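Side-chain contact in gigastasin (Haementeria ghilianii, PDB 5UBM), which probably inhibits a serine protease, as other antistasin-type proteins of leeches do: residues P120-G123 and R124-P128. Numbering follows the deposited sequence.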
loop_
_atom_site.group_PDB
_atom_site.type_symbol
_atom_site.label_atom_id
_atom_site.label_comp_id
_atom_site.label_asym_id
_atom_site.label_seq_id
_atom_site.Cartn_x
_atom_site.Cartn_y
_atom_site.Cartn_z
ATOM N N PRO C 120 -10.721 2.886 32.801
ATOM C CA PRO C 120 -9.352 2.382 32.954
ATOM C C PRO C 120 -8.839 1.645 31.718
ATOM O O PRO C 120 -7.634 1.439 31.600
ATOM C CB PRO C 120 -9.459 1.429 34.150
ATOM C CG PRO C 120 -10.898 1.045 34.202
ATOM C CD PRO C 120 -11.649 2.258 33.755
ATOM N N GLU C 121 -9.733 1.261 30.813
ATOM C CA GLU C 121 -9.321 0.537 29.617
ATOM C C GLU C 121 -9.013 1.461 28.437
ATOM O O GLU C 121 -8.434 1.020 27.444
ATOM C CB GLU C 121 -10.389 -0.480 29.210
ATOM C CG GLU C 121 -10.194 -1.856 29.829
ATOM C CD GLU C 121 -11.129 -2.898 29.244
ATOM O OE1 GLU C 121 -12.169 -3.193 29.874
ATOM O OE2 GLU C 121 -10.823 -3.423 28.151
ATOM N N SER C 122 -9.387 2.734 28.544
ATOM C CA SER C 122 -9.157 3.671 27.446
ATOM C C SER C 122 -8.480 4.961 27.895
ATOM O O SER C 122 -8.000 5.734 27.066
ATOM C CB SER C 122 -10.475 4.008 26.745
ATOM O OG SER C 122 -11.317 4.787 27.578
ATOM N N GLY C 123 -8.439 5.189 29.204
ATOM C CA GLY C 123 -7.879 6.416 29.744
ATOM C C GLY C 123 -8.676 7.622 29.284
ATOM O O GLY C 123 -8.115 8.656 28.926
ATOM N N ARG C 124 -9.996 7.486 29.295
ATOM C CA ARG C 124 -10.870 8.526 28.767
ATOM C C ARG C 124 -12.116 8.687 29.631
ATOM O O ARG C 124 -12.668 7.699 30.116
ATOM C CB ARG C 124 -11.261 8.191 27.328
ATOM C CG ARG C 124 -12.024 9.275 26.594
ATOM C CD ARG C 124 -12.554 8.730 25.282
ATOM N NE ARG C 124 -11.543 7.926 24.596
ATOM C CZ ARG C 124 -11.817 7.008 23.673
ATOM N NH1 ARG C 124 -13.075 6.770 23.324
ATOM N NH2 ARG C 124 -10.835 6.324 23.103
ATOM N N CYS C 125 -12.551 9.928 29.830
ATOM C CA CYS C 125 -13.799 10.187 30.546
ATOM C C CYS C 125 -14.976 9.621 29.760
ATOM O O CYS C 125 -15.218 10.018 28.621
ATOM C CB CYS C 125 -13.996 11.685 30.782
ATOM S SG CYS C 125 -12.725 12.458 31.801
ATOM N N GLU C 126 -15.703 8.691 30.366
ATOM C CA GLU C 126 -16.812 8.037 29.681
ATOM C C GLU C 126 -18.017 7.841 30.591
ATOM O O GLU C 126 -17.873 7.639 31.798
ATOM C CB GLU C 126 -16.367 6.684 29.119
ATOM C CG GLU C 126 -15.703 6.749 27.753
ATOM C CD GLU C 126 -15.066 5.431 27.348
ATOM O OE1 GLU C 126 -15.710 4.378 27.533
ATOM O OE2 GLU C 126 -13.929 5.447 26.834
ATOM N N ASP C 127 -19.206 7.907 30.004
ATOM C CA ASP C 127 -20.425 7.530 30.702
ATOM C C ASP C 127 -20.758 6.087 30.354
ATOM O O ASP C 127 -20.971 5.765 29.187
ATOM C CB ASP C 127 -21.586 8.457 30.329
ATOM C CG ASP C 127 -22.917 8.003 30.916
ATOM O OD1 ASP C 127 -22.917 7.311 31.956
ATOM O OD2 ASP C 127 -23.969 8.341 30.330
ATOM N N PRO C 128 -20.786 5.211 31.367
ATOM C CA PRO C 128 -21.117 3.793 31.180
ATOM C C PRO C 128 -22.526 3.579 30.633
ATOM O O PRO C 128 -22.745 2.649 29.858
ATOM C CB PRO C 128 -20.995 3.217 32.594
ATOM C CG PRO C 128 -20.069 4.145 33.302
ATOM C CD PRO C 128 -20.375 5.503 32.751
#
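S122 donates a hydrogen bond from its hydroxyl to E126 across the short turn that leads into strand 124-126, with S122 OG 2.8 Å from E126 OE2. The hydroxyl approaches from above the carboxylate plane, about 40° out of it. Serine suits this place because its one-carbon stem keeps the donor close to the turn: with chi1 at 69°, OG sits between the backbone N and the carbonyl carbon and also packs 3.4 Å from R124 CB. This corner is the tight part of the contact. G123 follows with a positive phi, a conformation that glycine adopts readily, and turns the chain into the strand.

Packing is looser toward the end of R124. Its stem starts out extended and then bends at chi3 (-44°), which brings the guanidinium round so that S122 CB lies over one face, offset toward the rim. From there R124 NH1 is 3.8 Å from E126 OE2, a long ion pair in which no N-H points at the oxygen, so charge alone probably favours it. A long, flexible arginine fits here, since it can rest its CB against the serine hydroxyl and still extend its charged end to the neighbouring chain, where NE makes a weak, long ion pair with an acidic side chain. E126 in turn has two oxygens to share, and OE1 accepts a hydrogen bond from N119 ND2. An alanine in place of E126 would probably leave the S122 hydroxyl and the N119 amide without these acceptors and the R124 charge without its nearby mate.

The turn joins strand 117-119 to strand 124-126 in a two-stranded antiparallel hairpin, where E126 pairs through its backbone with K117 and C125 ties the second strand to C112 by a disulfide.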